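Local coordinates for protein aspartate carbamoyltransferase (PDB 7K46) that probably catalyses the transfer of a carbamoyl group from carbamoyl phosphate to L-aspartate, giving N-carbamoyl-L-aspartate in pyrimidine biosynthesis, at residues T38-E41 / T45-T48; E121-M124 / P130-N133; L150-E155 / V284-L289; S178-L183 / E208-D213; A274-A279 / T297-D302. One frame throughout, in Å; residues are numbered along the deposited sequence. Where two conformers were deposited one is given.

Interaction 1: residues T38-E41 / T45-T48; sequences THIE and TIDT
CG of His39 stands anti to the backbone N (chi1 -176°), and the imidazole extends from the last turn of its helix toward Thr45 and Ile46; CG1 of Ile46 lies anti to its own carbonyl carbon, beside its N, which brings CG1 and CD1 to the helix. NE2 of His39 donates a hydrogen to the carbonyl O of Thr45 at 2.9 Å, and the bond is nearly straight, with an N-H...O angle of 172°. The acceptor lies in the imidazole plane, but the donor approaches from above the plane of the carbonyl group, 59° out of it. Beside this bond, CG1 of Ile46 meets CD2 of His39 obliquely at 3.6 Å, so polar and apolar parts of one ring are used together. Ile40 adds a second apolar touch: its CD1 comes within 4.0 Å of CD1 of Ile46, the two chains crossing at roughly a right angle. A helix end and the loop leaving it are thus tied by one side-chain-to-backbone bond and a small apolar contact. Thr45 turns its CB away from the helix, and its OG1 is hydrogen-bonded to Arg50 of the second subunit. Phe4 packs edge-to-face with the His39 ring, and helix 309-326 lies against Ile40 and Ile46 through Met319, so the junction between helix 23-41 and the loop toward strand 53-58 rests on the C-terminal helix.

Interaction 2: residues E121-M124 / P130-N133; sequences EQAM and PIMN. With EDO (1,2-ethanediol), chain B.
Ile131 and Ala123 meet inside a beta-alpha-beta unit, in which helix 117-126 crosses over from strand 109-113 to the parallel strand 131-133. The helix rests on the last strand mainly through one methyl: CD1 of Ile131 reaches 3.6 Å from CB of Ala123, and both residues direct CB at the opposite segment. CD1 of Ile131 also lies close to the backbone C of Ala123, at 3.7 Å. The same methyl is flanked by CG of Met124 at 3.8 Å, with the methionine and isoleucine chains crossing at a slant. One terminal carbon is therefore received between two consecutive helical residues. The isoleucine reaches them because CG1 lies anti to its own carbonyl carbon (chi1 -62°) and the chain then runs on extended to CD1.

The next shell fixes both partners. Leu112 of strand 109-113 touches Ala123 as well as Ile131, and Leu120, one turn earlier on the helix, also packs on Ile131. Ile100 of helix 96-104 adds to the surroundings of Ala123. On the strand side, the backbone of Met132 is hydrogen-bonded to Leu110 and Leu112, which sets the strand beside its parallel neighbour. Around the helix from this apolar patch, Gln122 holds a molecule of 1,2-ethanediol, probably from the crystallisation liquor: its O2 donates to OE1 of Gln122 at 3.0 Å.

Interaction 3: residues L150-E155 / V284-L289; sequences LTIHAE and VVMHPL
Thr151 is the first residue of 150-155 to touch strand 284-286, meeting the end of Met286 tip to tip. Its CB lies 3.7 Å from CE of Met286, and its CG2 methyl joins the same contact. With OG1 beside the backbone N (chi1 -60°) and bonded to Leu147 O, CB and CG2 are left facing the strand. Ile152 follows and takes the methionine from another direction: its CG1 approaches SD of Met286 at 3.6 Å, the two chains crossing at about a right angle. Met286 serves both residues because its chain bends at chi3 (57°), presenting sulfur to the isoleucine and methyl to the threonine. One turn beyond Thr151, Glu155 lays its CB 3.6 Å from CG1 of Val284. Thr151 and Glu155 thus face Met286 and Val284 in reversed order; the axes of the short segments 150-155 and 284-286 approach to 10.2 Å and run at 163°.

The strand leads into His287-Pro288-Leu289, part of the His-Pro-Leu-Pro sequence of the family, whose loop lies at the carbamoyl-phosphate site in relatives and probably does so here. Leu289 N donates to His287 ND1 (2.9 Å) and His287 NE2 is bonded to Glu294, which together fix the ring. Across the contact itself the strand offers apolar groups alone. The carboxylate of Glu155, at a partly exposed site, is salt-bridged to Arg309 and hydrogen-bonded to Tyr313 OH, which would be expected to offset its charge, while van der Waals fit holds helix to strand.

Interaction 4: residues S178-L183 / E208-D213; sequences SLLKLL and EHVATD
Two neighbouring helices of the aspartate/ornithine-binding region, 174-186 and 204-217, run side by side here and touch through Lys181, His209 and Val210. They belong to a Rossmann-like alpha/beta fold, in which helices pack against a parallel sheet and follow its strands in the chain. The axes of the short segments approach to 9.7 Å and are almost parallel, at 15°. Nearest the surface, the aliphatic chain of Lys181 passes over one face of the His209 ring in a CH-pi contact. Its CD stands 3.9 Å from the ring centroid, 24° off the normal and displaced toward the CD2 rim. Lysine and imidazole cross at about a right angle, the lysine being fully extended beyond CG, so that methylenes rather than the ammonium cover the ring. NZ of Lys181 remains 4.2 Å from ND1 of His209, a proximity that might disfavour protonation of the imidazole.

Deeper down, CG1 of Val210 fits against the base of the lysine, 3.9 Å from its CA, and more loosely against CG of Leu180 at 4.4 Å. Leu180 continues inward to Leu166 of strand 163-167, linking the helix pair to the sheet below. A turn further along, a water bridges the helices: it donates one hydrogen to the carbonyl O of Lys181 at 2.9 Å and the other to OD2 of Asp213 at 2.8 Å, the oxygen that also bonds to His185 ND1.

Interaction 5: residues A274-A279 / T297-D302; sequences ARLAHA and TDIDDD
Leu276 and Ile299 meet at about a right angle, each directing its CB at the other segment. The leucine leads with CD1, which lies 3.7 Å from the CG2 methyl of Ile299 and also near that residue's CB and CD1, so the branched isoleucine forms a shallow seat for one methyl. With chi1 at 60°, Ile299 places CG1 between its backbone N and carbonyl carbon and turns CG2 to the leucine. Asp302 approaches the same CD1 of Leu276 obliquely: its OD2 lies at van der Waals range from the methyl, 4.0 Å, and has its polar partner in Arg304, in a salt bridge. A type I beta turn runs from Leu276 to Ala279, and another from Ile299 to Asp302, the latter following a 3-10 segment, 297-299. Ahead of these turns a water links the two segments, accepting from the backbone N of Ala274 at 2.8 Å and donating to OD2 of Asp298 at 2.8 Å, while OD1 of Asp298 takes the N-H of Lys273. The contact thereby joins the short helical turn round 273-276 to the loop between strand 284-286 and helix 309-326, with Tyr307 of that loop packing on Ile299 and helix 229-234 touching the 274-279 side.

The five contacts sample both halves of a two-domain carbamoyltransferase. Interactions 1 and 2 fall within the carbamoyl-phosphate-binding region, their centres about 28 Å apart, whereas interactions 4 and 5 belong to the aspartate/ornithine-binding region, their centres about 30 Å apart. Interaction 3 draws on both, and its 287-289 loop is probably the link to the active site, as inferred from the family. It encloses interaction 4 in sequence and touches interaction 5, CG2 of Val285 lying 4.0 Å from CD2 of Leu276. Helix 309-326, though it belongs in sequence to the second region, packs against parts of the first in interactions 1, 2 and 3. Besides the 1,2-ethanediol at interaction 2, another lies about 6 Å from the side chain of Ile40; both are probably from the crystallisation liquor.

Interaction 1: residues T38-E41 / T45-T48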
# COMPACT_ATOMS: atom_id res chain seq x y z
N THR A 38 3.42 -19.61 -18.78
CA THR A 38 4.67 -19.99 -19.44
C THR A 38 5.59 -18.78 -19.62
O THR A 38 6.78 -18.84 -19.31
CB THR A 38 4.38 -20.64 -20.79
OG1 THR A 38 3.55 -21.79 -20.59
CG2 THR A 38 5.67 -21.04 -21.48
N HIS A 39 5.02 -17.68 -20.12
CA HIS A 39 5.75 -16.44 -20.35
C HIS A 39 6.40 -15.93 -19.06
O HIS A 39 7.62 -15.71 -19.01
CB HIS A 39 4.77 -15.41 -20.91
CG HIS A 39 5.37 -14.09 -21.30
ND1 HIS A 39 5.88 -13.85 -22.55
CD2 HIS A 39 5.46 -12.92 -20.62
CE1 HIS A 39 6.31 -12.60 -22.62
NE2 HIS A 39 6.06 -12.01 -21.47
N ILE A 40 5.60 -15.76 -18.01
CA ILE A 40 6.09 -15.19 -16.76
C ILE A 40 7.12 -16.10 -16.12
O ILE A 40 8.16 -15.64 -15.62
CB ILE A 40 4.91 -14.91 -15.81
CG1 ILE A 40 3.97 -13.85 -16.41
CG2 ILE A 40 5.41 -14.50 -14.42
CD1 ILE A 40 4.53 -12.42 -16.40
N GLU A 41 6.88 -17.41 -16.13
CA GLU A 41 7.82 -18.31 -15.47
C GLU A 41 9.11 -18.46 -16.25
O GLU A 41 10.11 -18.89 -15.69
CB GLU A 41 7.15 -19.66 -15.21
CG GLU A 41 6.07 -19.52 -14.14
CD GLU A 41 5.43 -20.83 -13.75
OE1 GLU A 41 5.60 -21.83 -14.47
OE2 GLU A 41 4.76 -20.85 -12.70
N THR A 45 8.51 -10.40 -19.12
CA THR A 45 7.59 -9.49 -18.45
C THR A 45 6.48 -9.06 -19.40
O THR A 45 6.53 -9.29 -20.61
CB THR A 45 8.33 -8.27 -17.91
OG1 THR A 45 9.00 -7.59 -18.98
CG2 THR A 45 9.36 -8.71 -16.88
N ILE A 46 5.45 -8.44 -18.82
CA ILE A 46 4.30 -7.91 -19.56
C ILE A 46 4.07 -6.48 -19.12
O ILE A 46 3.97 -6.20 -17.92
CB ILE A 46 3.04 -8.76 -19.32
CG1 ILE A 46 3.27 -10.21 -19.76
CG2 ILE A 46 1.85 -8.15 -20.09
CD1 ILE A 46 2.15 -11.17 -19.31
N ASP A 47 3.99 -5.56 -20.09
CA ASP A 47 3.89 -4.14 -19.79
C ASP A 47 2.64 -3.51 -20.39
O ASP A 47 2.53 -2.27 -20.42
CB ASP A 47 5.15 -3.42 -20.29
CG ASP A 47 5.47 -2.17 -19.49
OD1 ASP A 47 5.48 -2.27 -18.23
OD2 ASP A 47 5.72 -1.11 -20.11
N THR A 48 1.71 -4.33 -20.87
CA THR A 48 0.55 -3.85 -21.62
C THR A 48 -0.28 -2.85 -20.82
O THR A 48 -0.85 -1.92 -21.41
CB THR A 48 -0.31 -5.05 -22.03
OG1 THR A 48 0.51 -5.99 -22.74
CG2 THR A 48 -1.45 -4.60 -22.94

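Interaction 2: residues E121-M124 / P130-N133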
# COMPACT_ATOMS: atom_id res chain seq x y z
N GLU A 121 -24.49 -4.39 -6.53
CA GLU A 121 -25.55 -3.72 -7.28
C GLU A 121 -25.37 -2.21 -7.25
O GLU A 121 -25.34 -1.54 -8.29
CB GLU A 121 -26.93 -4.07 -6.70
CG GLU A 121 -27.30 -5.53 -6.54
CD GLU A 121 -28.57 -5.71 -5.68
OE1 GLU A 121 -29.26 -4.70 -5.41
OE2 GLU A 121 -28.86 -6.85 -5.27
N GLN A 122 -25.27 -1.67 -6.04
CA GLN A 122 -25.13 -0.23 -5.86
C GLN A 122 -23.90 0.30 -6.56
O GLN A 122 -23.94 1.38 -7.17
CB GLN A 122 -25.08 0.09 -4.37
CG GLN A 122 -26.36 -0.23 -3.63
CD GLN A 122 -26.17 -0.21 -2.14
OE1 GLN A 122 -25.06 -0.00 -1.65
NE2 GLN A 122 -27.25 -0.44 -1.40
N ALA A 123 -22.78 -0.43 -6.47
CA ALA A 123 -21.55 0.02 -7.11
C ALA A 123 -21.70 0.05 -8.62
O ALA A 123 -21.35 1.05 -9.28
CB ALA A 123 -20.39 -0.89 -6.70
N MET A 124 -22.24 -1.02 -9.21
CA MET A 124 -22.42 -1.04 -10.65
C MET A 124 -23.47 -0.04 -11.12
O MET A 124 -23.45 0.35 -12.29
CB MET A 124 -22.76 -2.46 -11.11
CG MET A 124 -21.55 -3.40 -10.97
SD MET A 124 -21.78 -5.00 -11.78
CE MET A 124 -23.36 -5.49 -11.08
N PRO A 130 -14.92 -0.81 -15.23
CA PRO A 130 -15.28 -2.18 -14.85
C PRO A 130 -14.99 -2.45 -13.38
O PRO A 130 -13.98 -2.00 -12.83
CB PRO A 130 -14.39 -3.04 -15.76
CG PRO A 130 -14.19 -2.17 -16.99
CD PRO A 130 -14.04 -0.79 -16.42
N ILE A 131 -15.89 -3.20 -12.75
CA ILE A 131 -15.74 -3.69 -11.38
C ILE A 131 -15.51 -5.19 -11.44
O ILE A 131 -16.29 -5.92 -12.06
CB ILE A 131 -16.97 -3.37 -10.52
CG1 ILE A 131 -17.19 -1.86 -10.40
CG2 ILE A 131 -16.83 -4.01 -9.12
CD1 ILE A 131 -18.50 -1.52 -9.73
N MET A 132 -14.46 -5.65 -10.77
CA MET A 132 -14.22 -7.07 -10.56
C MET A 132 -14.79 -7.45 -9.20
O MET A 132 -14.35 -6.93 -8.16
CB MET A 132 -12.72 -7.39 -10.60
CG MET A 132 -11.95 -6.89 -11.81
SD MET A 132 -12.41 -7.67 -13.37
CE MET A 132 -13.49 -6.42 -14.05
N ASN A 133 -15.77 -8.35 -9.19
CA ASN A 133 -16.32 -8.82 -7.93
C ASN A 133 -15.35 -9.81 -7.29
O ASN A 133 -15.09 -10.89 -7.83
CB ASN A 133 -17.70 -9.44 -8.17
CG ASN A 133 -18.23 -10.15 -6.94
OD1 ASN A 133 -17.80 -9.89 -5.82
ND2 ASN A 133 -19.19 -11.05 -7.15
C1 EDO B . -25.33 -2.58 1.88
O1 EDO B . -24.53 -2.62 3.07
C2 EDO B . -24.50 -2.05 0.72
O2 EDO B . -23.96 -0.75 1.04

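Interaction 3: residues L150-E155 / V284-L289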
# COMPACT_ATOMS: atom_id res chain seq x y z
N LEU A 150 -9.49 -23.66 -13.74
CA LEU A 150 -8.14 -23.68 -14.32
C LEU A 150 -7.25 -24.71 -13.63
O LEU A 150 -6.50 -25.43 -14.29
CB LEU A 150 -7.51 -22.29 -14.23
CG LEU A 150 -6.03 -22.20 -14.62
CD1 LEU A 150 -5.79 -22.68 -16.06
CD2 LEU A 150 -5.56 -20.76 -14.45
N THR A 151 -7.32 -24.77 -12.30
CA THR A 151 -6.49 -25.72 -11.55
C THR A 151 -6.79 -27.15 -11.98
O THR A 151 -5.87 -27.93 -12.25
CB THR A 151 -6.72 -25.55 -10.05
OG1 THR A 151 -6.38 -24.21 -9.66
CG2 THR A 151 -5.82 -26.53 -9.26
N ILE A 152 -8.07 -27.51 -12.05
CA ILE A 152 -8.43 -28.86 -12.49
C ILE A 152 -7.88 -29.11 -13.88
O ILE A 152 -7.21 -30.12 -14.13
CB ILE A 152 -9.95 -29.06 -12.43
CG1 ILE A 152 -10.46 -28.93 -11.00
CG2 ILE A 152 -10.33 -30.43 -13.00
CD1 ILE A 152 -11.97 -28.85 -10.89
N HIS A 153 -8.14 -28.19 -14.81
CA HIS A 153 -7.73 -28.39 -16.19
C HIS A 153 -6.21 -28.52 -16.31
O HIS A 153 -5.70 -29.38 -17.04
CB HIS A 153 -8.21 -27.24 -17.07
CG HIS A 153 -7.81 -27.38 -18.50
ND1 HIS A 153 -8.61 -27.99 -19.44
CD2 HIS A 153 -6.67 -27.03 -19.15
CE1 HIS A 153 -7.99 -27.99 -20.61
NE2 HIS A 153 -6.81 -27.42 -20.46
N ALA A 154 -5.48 -27.65 -15.61
CA ALA A 154 -4.02 -27.66 -15.71
C ALA A 154 -3.42 -28.90 -15.05
O ALA A 154 -2.44 -29.46 -15.54
CB ALA A 154 -3.45 -26.39 -15.09
N GLU A 155 -4.01 -29.33 -13.92
CA GLU A 155 -3.46 -30.46 -13.18
C GLU A 155 -3.79 -31.79 -13.83
O GLU A 155 -2.94 -32.69 -13.89
CB GLU A 155 -3.98 -30.43 -11.73
CG GLU A 155 -3.45 -29.27 -10.88
CD GLU A 155 -2.00 -29.46 -10.44
OE1 GLU A 155 -1.64 -30.57 -9.98
OE2 GLU A 155 -1.21 -28.50 -10.57
N VAL A 284 -6.27 -34.88 -7.84
CA VAL A 284 -5.78 -33.77 -7.03
C VAL A 284 -6.72 -33.52 -5.85
O VAL A 284 -7.93 -33.76 -5.92
CB VAL A 284 -5.60 -32.46 -7.83
CG1 VAL A 284 -4.47 -32.60 -8.84
CG2 VAL A 284 -6.91 -32.04 -8.51
N VAL A 285 -6.12 -33.02 -4.77
CA VAL A 285 -6.82 -32.47 -3.63
C VAL A 285 -6.76 -30.95 -3.76
O VAL A 285 -5.68 -30.39 -3.98
CB VAL A 285 -6.20 -32.93 -2.31
CG1 VAL A 285 -6.83 -32.21 -1.13
CG2 VAL A 285 -6.33 -34.46 -2.16
N MET A 286 -7.90 -30.30 -3.63
CA MET A 286 -7.99 -28.85 -3.74
C MET A 286 -8.73 -28.30 -2.53
O MET A 286 -9.44 -29.02 -1.82
CB MET A 286 -8.69 -28.43 -5.04
CG MET A 286 -7.92 -28.85 -6.31
SD MET A 286 -8.89 -28.62 -7.83
CE MET A 286 -9.28 -26.86 -7.75
N HIS A 287 -8.55 -27.00 -2.30
CA HIS A 287 -9.15 -26.31 -1.16
C HIS A 287 -8.98 -24.83 -1.44
O HIS A 287 -7.87 -24.39 -1.74
CB HIS A 287 -8.44 -26.71 0.14
CG HIS A 287 -9.13 -26.27 1.39
ND1 HIS A 287 -9.57 -24.98 1.58
CD2 HIS A 287 -9.42 -26.94 2.53
CE1 HIS A 287 -10.11 -24.87 2.79
NE2 HIS A 287 -10.03 -26.05 3.38
N PRO A 288 -10.06 -24.04 -1.40
CA PRO A 288 -9.92 -22.60 -1.72
C PRO A 288 -9.07 -21.83 -0.71
O PRO A 288 -8.53 -20.78 -1.08
CB PRO A 288 -11.37 -22.10 -1.74
CG PRO A 288 -12.12 -23.07 -0.82
CD PRO A 288 -11.45 -24.41 -1.07
N LEU A 289 -8.96 -22.33 0.53
CA LEU A 289 -8.17 -21.82 1.65
C LEU A 289 -8.83 -20.56 2.23
O LEU A 289 -9.55 -19.86 1.51
CB LEU A 289 -6.72 -21.55 1.23
CG LEU A 289 -5.94 -22.81 0.83
CD1 LEU A 289 -4.51 -22.48 0.42
CD2 LEU A 289 -5.93 -23.83 1.98

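Interaction 4: residues S178-L183 / E208-D213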
# COMPACT_ATOMS: atom_id res chain seq x y z
N SER A 178 -22.26 -21.98 -6.16
CA SER A 178 -21.95 -21.37 -7.45
C SER A 178 -20.99 -22.23 -8.25
O SER A 178 -21.13 -22.36 -9.48
CB SER A 178 -21.36 -19.97 -7.22
OG SER A 178 -21.07 -19.32 -8.44
N LEU A 179 -19.99 -22.82 -7.58
CA LEU A 179 -19.04 -23.68 -8.29
C LEU A 179 -19.75 -24.88 -8.91
O LEU A 179 -19.51 -25.22 -10.07
CB LEU A 179 -17.93 -24.14 -7.34
CG LEU A 179 -16.87 -25.05 -7.99
CD1 LEU A 179 -16.09 -24.33 -9.09
CD2 LEU A 179 -15.94 -25.65 -6.95
N LEU A 180 -20.65 -25.51 -8.15
CA LEU A 180 -21.41 -26.63 -8.70
C LEU A 180 -22.25 -26.21 -9.90
O LEU A 180 -22.26 -26.88 -10.94
CB LEU A 180 -22.29 -27.24 -7.61
CG LEU A 180 -23.24 -28.33 -8.09
CD1 LEU A 180 -22.45 -29.48 -8.71
CD2 LEU A 180 -24.13 -28.83 -6.95
N LYS A 181 -22.96 -25.08 -9.78
CA LYS A 181 -23.78 -24.61 -10.90
C LYS A 181 -22.92 -24.39 -12.14
O LYS A 181 -23.29 -24.79 -13.25
CB LYS A 181 -24.50 -23.32 -10.53
CG LYS A 181 -25.58 -23.45 -9.47
CD LYS A 181 -26.10 -22.06 -9.16
CE LYS A 181 -27.05 -22.05 -7.99
NZ LYS A 181 -27.56 -20.67 -7.76
N LEU A 182 -21.75 -23.76 -11.96
CA LEU A 182 -20.88 -23.46 -13.08
C LEU A 182 -20.35 -24.74 -13.73
O LEU A 182 -20.32 -24.85 -14.96
CB LEU A 182 -19.72 -22.58 -12.62
CG LEU A 182 -18.85 -22.00 -13.72
CD1 LEU A 182 -19.65 -20.98 -14.50
CD2 LEU A 182 -17.60 -21.38 -13.14
N LEU A 183 -19.93 -25.70 -12.91
CA LEU A 183 -19.38 -26.95 -13.45
C LEU A 183 -20.44 -27.73 -14.22
O LEU A 183 -20.20 -28.20 -15.33
CB LEU A 183 -18.80 -27.80 -12.31
CG LEU A 183 -17.50 -27.31 -11.64
CD1 LEU A 183 -17.10 -28.18 -10.45
CD2 LEU A 183 -16.38 -27.28 -12.67
N GLU A 208 -32.28 -28.37 -7.63
CA GLU A 208 -33.29 -28.02 -8.62
C GLU A 208 -32.70 -27.12 -9.69
O GLU A 208 -33.03 -27.25 -10.87
CB GLU A 208 -34.49 -27.35 -7.95
N HIS A 209 -31.80 -26.21 -9.30
CA HIS A 209 -31.22 -25.29 -10.27
C HIS A 209 -30.41 -26.02 -11.33
O HIS A 209 -30.47 -25.67 -12.52
CB HIS A 209 -30.34 -24.26 -9.56
CG HIS A 209 -29.77 -23.22 -10.48
ND1 HIS A 209 -30.32 -21.97 -10.63
CD2 HIS A 209 -28.72 -23.27 -11.34
CE1 HIS A 209 -29.62 -21.28 -11.51
NE2 HIS A 209 -28.64 -22.05 -11.96
N VAL A 210 -29.64 -27.04 -10.94
CA VAL A 210 -28.77 -27.73 -11.89
C VAL A 210 -29.48 -28.88 -12.60
O VAL A 210 -28.87 -29.50 -13.48
CB VAL A 210 -27.49 -28.25 -11.21
CG1 VAL A 210 -26.72 -27.10 -10.57
CG2 VAL A 210 -27.82 -29.33 -10.18
N ALA A 211 -30.75 -29.15 -12.28
CA ALA A 211 -31.41 -30.36 -12.77
C ALA A 211 -31.47 -30.41 -14.30
O ALA A 211 -31.19 -31.46 -14.90
CB ALA A 211 -32.82 -30.46 -12.17
N THR A 212 -31.83 -29.30 -14.95
CA THR A 212 -31.85 -29.27 -16.42
C THR A 212 -30.50 -29.69 -16.99
O THR A 212 -30.44 -30.52 -17.91
CB THR A 212 -32.23 -27.87 -16.92
OG1 THR A 212 -33.60 -27.60 -16.62
CG2 THR A 212 -32.02 -27.76 -18.43
N ASP A 213 -29.41 -29.14 -16.45
CA ASP A 213 -28.08 -29.44 -16.96
C ASP A 213 -27.67 -30.88 -16.65
O ASP A 213 -27.10 -31.57 -17.51
CB ASP A 213 -27.06 -28.48 -16.36
CG ASP A 213 -27.23 -27.06 -16.88
OD1 ASP A 213 -27.60 -26.91 -18.06
OD2 ASP A 213 -27.01 -26.10 -16.11
O HOH W 1 -26.07 -25.46 -13.57

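Interaction 5: residues A274-A279 / T297-D302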
# COMPACT_ATOMS: atom_id res chain seq x y z
N ALA A 274 -3.70 -41.15 5.46
CA ALA A 274 -4.47 -42.39 5.53
C ALA A 274 -5.61 -42.39 4.52
O ALA A 274 -5.88 -43.41 3.87
CB ALA A 274 -5.01 -42.59 6.95
N ARG A 275 -6.28 -41.25 4.37
CA ARG A 275 -7.38 -41.16 3.41
C ARG A 275 -6.88 -41.31 1.98
O ARG A 275 -7.55 -41.94 1.15
CB ARG A 275 -8.11 -39.83 3.57
CG ARG A 275 -9.37 -39.72 2.71
CD ARG A 275 -10.54 -40.38 3.41
NE ARG A 275 -10.96 -39.58 4.56
CZ ARG A 275 -11.81 -40.00 5.49
NH1 ARG A 275 -12.33 -41.22 5.45
NH2 ARG A 275 -12.13 -39.19 6.49
N LEU A 276 -5.73 -40.74 1.66
CA LEU A 276 -5.23 -40.81 0.29
C LEU A 276 -4.68 -42.17 -0.08
O LEU A 276 -4.31 -42.37 -1.24
CB LEU A 276 -4.15 -39.75 0.06
CG LEU A 276 -4.62 -38.31 -0.13
CD1 LEU A 276 -3.47 -37.48 -0.69
CD2 LEU A 276 -5.84 -38.23 -1.03
N ALA A 277 -4.60 -43.11 0.87
CA ALA A 277 -4.13 -44.45 0.55
C ALA A 277 -5.02 -45.12 -0.50
O ALA A 277 -4.54 -45.96 -1.27
CB ALA A 277 -4.06 -45.31 1.81
N HIS A 278 -6.29 -44.74 -0.55
CA HIS A 278 -7.23 -45.31 -1.52
C HIS A 278 -7.43 -44.43 -2.75
O HIS A 278 -8.21 -44.80 -3.63
CB HIS A 278 -8.58 -45.56 -0.84
CG HIS A 278 -8.52 -46.56 0.28
ND1 HIS A 278 -8.46 -46.19 1.60
CD2 HIS A 278 -8.51 -47.92 0.27
CE1 HIS A 278 -8.41 -47.27 2.36
NE2 HIS A 278 -8.44 -48.33 1.57
N ALA A 279 -6.74 -43.30 -2.84
CA ALA A 279 -6.92 -42.39 -3.97
C ALA A 279 -6.19 -42.89 -5.22
O ALA A 279 -5.20 -43.62 -5.15
CB ALA A 279 -6.43 -40.99 -3.62
N THR A 297 -1.57 -31.52 7.29
CA THR A 297 -0.26 -31.21 6.73
C THR A 297 0.50 -32.46 6.30
O THR A 297 1.50 -32.33 5.58
CB THR A 297 0.59 -30.44 7.74
OG1 THR A 297 0.76 -31.24 8.91
CG2 THR A 297 -0.07 -29.12 8.11
N ASP A 298 0.05 -33.65 6.69
CA ASP A 298 0.81 -34.84 6.33
C ASP A 298 0.63 -35.27 4.88
O ASP A 298 1.24 -36.25 4.46
CB ASP A 298 0.51 -36.00 7.31
CG ASP A 298 -0.87 -36.64 7.13
OD1 ASP A 298 -1.63 -36.26 6.22
OD2 ASP A 298 -1.18 -37.57 7.92
N ILE A 299 -0.17 -34.54 4.09
CA ILE A 299 -0.19 -34.71 2.63
C ILE A 299 0.34 -33.48 1.90
O ILE A 299 0.26 -33.42 0.68
CB ILE A 299 -1.59 -35.07 2.10
CG1 ILE A 299 -2.62 -33.98 2.43
CG2 ILE A 299 -2.05 -36.42 2.60
CD1 ILE A 299 -3.85 -34.06 1.55
N ASP A 300 0.91 -32.50 2.62
CA ASP A 300 1.32 -31.26 1.96
C ASP A 300 2.42 -31.47 0.92
O ASP A 300 2.58 -30.63 0.03
CB ASP A 300 1.78 -30.24 2.99
CG ASP A 300 0.63 -29.59 3.74
OD1 ASP A 300 -0.54 -29.88 3.39
OD2 ASP A 300 0.89 -28.80 4.67
N ASP A 301 3.21 -32.55 1.03
CA ASP A 301 4.27 -32.84 0.07
C ASP A 301 3.86 -33.89 -0.96
O ASP A 301 4.68 -34.26 -1.80
CB ASP A 301 5.54 -33.32 0.79
CG ASP A 301 6.15 -32.25 1.66
OD1 ASP A 301 6.07 -31.05 1.29
OD2 ASP A 301 6.70 -32.60 2.73
N ASP A 302 2.64 -34.40 -0.87
CA ASP A 302 2.15 -35.37 -1.85
C ASP A 302 1.97 -34.67 -3.20
O ASP A 302 1.39 -33.58 -3.25
CB ASP A 302 0.83 -35.97 -1.37
CG ASP A 302 0.39 -37.17 -2.20
OD1 ASP A 302 0.09 -36.98 -3.39
OD2 ASP A 302 0.33 -38.30 -1.66
O HOH W 2 -2.76 -39.89 7.83